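Local structure of synaptotagmin IV (Rattus norvegicus, 1W15) at residues Asp52-Val57 against Lys68-Val73. The protein helps control, through KIF1A, the mobility of neuronal dense core vesicles and their capture at synapses, the chain here being its C2B domain. Numbering follows the deposited sequence.
Sequences DPYVKV and KKKTHV. With CA (calcium ion), chain B.
V57 and K69 form a hydrogen-bonded antiparallel pair: V57 N reaches K69 O at 2.9 Å, and K69 N returns to V57 O at 2.8 Å. K56 and K70 follow as the non-hydrogen-bonded pair. At V55 the pattern changes. T71 N still bonds V55 O (2.8 Å), but V55 N is taken by the side-chain hydroxyl, T71 OG1, at 2.9 Å. A chi1 of 72° sets T71 OG1 between the residue's backbone N and carbonyl carbon, where it accepts from V55 N and donates to H72 O (2.8 Å), tying two backbone groups together, and T71 CG2 lies against V55 CB. Beyond this point V73 CB packs on Y54 CB at 4.0 Å. The Y54 ring runs out alongside K70, its OH sharing a water with K70 NZ, weakly on the lysine side, and also bonding N113. A second water accepts from K56 NZ and weakly from K68 NZ, bridging like charges 4.9 Å apart. D52 OD2 binds calcium at 2.5 Å, together with D106, S107 and E108, while OD1 is held by C76 N. This edge hairpin of the C2 β-sandwich leads from paired strands into the metal-binding loops at one end of the domain.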
loop_
_atom_site.group_PDB
_atom_site.type_symbol
_atom_site.label_atom_id
_atom_site.label_comp_id
_atom_site.label_asym_id
_atom_site.label_seq_id
_atom_site.Cartn_x
_atom_site.Cartn_y
_atom_site.Cartn_z
ATOM N N ASP A 52 2.245 20.732 10.997
ATOM C CA ASP A 52 1.082 19.853 10.815
ATOM C C ASP A 52 1.014 19.551 9.338
ATOM O O ASP A 52 0.244 20.214 8.636
ATOM C CB ASP A 52 -0.181 20.599 11.246
ATOM C CG ASP A 52 -0.091 21.066 12.674
ATOM O OD1 ASP A 52 0.137 20.227 13.555
ATOM O OD2 ASP A 52 -0.203 22.252 13.013
ATOM N N PRO A 53 1.860 18.624 8.848
ATOM C CA PRO A 53 2.003 18.443 7.400
ATOM C C PRO A 53 0.858 17.757 6.662
ATOM O O PRO A 53 0.231 16.856 7.199
ATOM C CB PRO A 53 3.291 17.613 7.255
ATOM C CG PRO A 53 3.421 16.874 8.612
ATOM C CD PRO A 53 2.795 17.777 9.617
ATOM N N TYR A 54 0.612 18.210 5.443
ATOM C CA TYR A 54 -0.158 17.438 4.455
ATOM C C TYR A 54 0.560 17.607 3.127
ATOM O O TYR A 54 1.473 18.437 3.006
ATOM C CB TYR A 54 -1.607 17.915 4.347
ATOM C CG TYR A 54 -1.816 19.336 3.868
ATOM C CD1 TYR A 54 -1.605 20.430 4.724
ATOM C CD2 TYR A 54 -2.240 19.582 2.565
ATOM C CE1 TYR A 54 -1.822 21.742 4.283
ATOM C CE2 TYR A 54 -2.442 20.900 2.088
ATOM C CZ TYR A 54 -2.218 21.947 2.939
ATOM O OH TYR A 54 -2.428 23.204 2.463
ATOM N N VAL A 55 0.159 16.836 2.126
ATOM C CA VAL A 55 0.832 16.915 0.860
ATOM C C VAL A 55 -0.188 17.156 -0.241
ATOM O O VAL A 55 -1.223 16.461 -0.337
ATOM C CB VAL A 55 1.597 15.582 0.561
ATOM C CG1 VAL A 55 2.275 15.658 -0.827
ATOM C CG2 VAL A 55 2.600 15.332 1.682
ATOM N N LYS A 56 0.125 18.123 -1.086
ATOM C CA LYS A 56 -0.674 18.428 -2.249
ATOM C C LYS A 56 0.080 17.918 -3.455
ATOM O O LYS A 56 1.306 18.076 -3.531
ATOM C CB LYS A 56 -0.808 19.958 -2.370
ATOM C CG LYS A 56 -1.660 20.349 -3.540
ATOM C CD LYS A 56 -2.501 21.514 -3.170
ATOM C CE LYS A 56 -3.324 21.952 -4.345
ATOM N NZ LYS A 56 -3.855 23.270 -4.012
ATOM N N VAL A 57 -0.653 17.318 -4.386
ATOM C CA VAL A 57 -0.071 16.696 -5.562
ATOM C C VAL A 57 -0.731 17.342 -6.806
ATOM O O VAL A 57 -1.947 17.240 -6.991
ATOM C CB VAL A 57 -0.280 15.162 -5.587
ATOM C CG1 VAL A 57 0.505 14.526 -6.790
ATOM C CG2 VAL A 57 0.173 14.490 -4.253
ATOM N N LYS A 68 -5.439 17.830 -9.531
ATOM C CA LYS A 68 -4.808 18.081 -8.236
ATOM C C LYS A 68 -5.418 17.141 -7.180
ATOM O O LYS A 68 -6.601 16.786 -7.290
ATOM C CB LYS A 68 -4.940 19.571 -7.808
ATOM C CG LYS A 68 -6.371 20.036 -7.691
ATOM C CD LYS A 68 -6.521 21.490 -7.228
ATOM C CE LYS A 68 -7.998 21.775 -6.907
ATOM N NZ LYS A 68 -8.193 23.139 -6.283
ATOM N N LYS A 69 -4.635 16.770 -6.170
ATOM C CA LYS A 69 -5.088 15.906 -5.072
ATOM C C LYS A 69 -4.448 16.430 -3.822
ATOM O O LYS A 69 -3.468 17.158 -3.892
ATOM C CB LYS A 69 -4.568 14.470 -5.277
ATOM C CG LYS A 69 -4.891 13.843 -6.653
ATOM C CD LYS A 69 -6.339 13.449 -6.831
ATOM C CE LYS A 69 -6.481 12.755 -8.197
ATOM N NZ LYS A 69 -7.896 12.480 -8.389
ATOM N N LYS A 70 -4.975 16.062 -2.667
ATOM C CA LYS A 70 -4.281 16.362 -1.425
ATOM C C LYS A 70 -4.562 15.320 -0.378
ATOM O O LYS A 70 -5.624 14.657 -0.435
ATOM C CB LYS A 70 -4.546 17.780 -0.939
ATOM C CG LYS A 70 -5.786 18.028 -0.255
ATOM C CD LYS A 70 -5.858 19.545 0.009
ATOM C CE LYS A 70 -7.275 19.911 0.440
ATOM N NZ LYS A 70 -7.474 21.417 0.415
ATOM N N THR A 71 -3.586 15.114 0.513
ATOM C CA THR A 71 -3.735 14.168 1.599
ATOM C C THR A 71 -4.395 14.826 2.761
ATOM O O THR A 71 -4.550 16.045 2.790
ATOM C CB THR A 71 -2.360 13.611 2.099
ATOM O OG1 THR A 71 -1.665 14.653 2.820
ATOM C CG2 THR A 71 -1.424 13.176 0.934
ATOM N N HIS A 72 -4.728 13.999 3.746
ATOM C CA HIS A 72 -5.144 14.460 5.074
ATOM C C HIS A 72 -3.953 15.041 5.778
ATOM O O HIS A 72 -2.794 14.838 5.370
ATOM C CB HIS A 72 -5.677 13.291 5.894
ATOM C CG HIS A 72 -6.947 12.725 5.349
ATOM N ND1 HIS A 72 -8.193 13.141 5.784
ATOM C CD2 HIS A 72 -7.172 11.827 4.357
ATOM C CE1 HIS A 72 -9.129 12.480 5.121
ATOM N NE2 HIS A 72 -8.536 11.679 4.247
ATOM N N VAL A 73 -4.230 15.799 6.822
ATOM C CA VAL A 73 -3.087 16.370 7.525
ATOM C C VAL A 73 -2.737 15.548 8.768
ATOM O O VAL A 73 -3.597 15.077 9.495
ATOM C CB VAL A 73 -3.349 17.831 7.911
ATOM C CG1 VAL A 73 -4.786 18.219 7.593
ATOM C CG2 VAL A 73 -3.071 18.064 9.385
HETATM CA CA CA B . 0.704 24.271 11.869
HETATM O O HOH W 1 -4.722 23.282 0.396
HETATM O O HOH W 2 -6.505 22.694 -3.395
HETATM O O HOH W 3 0.983 25.649 14.230
#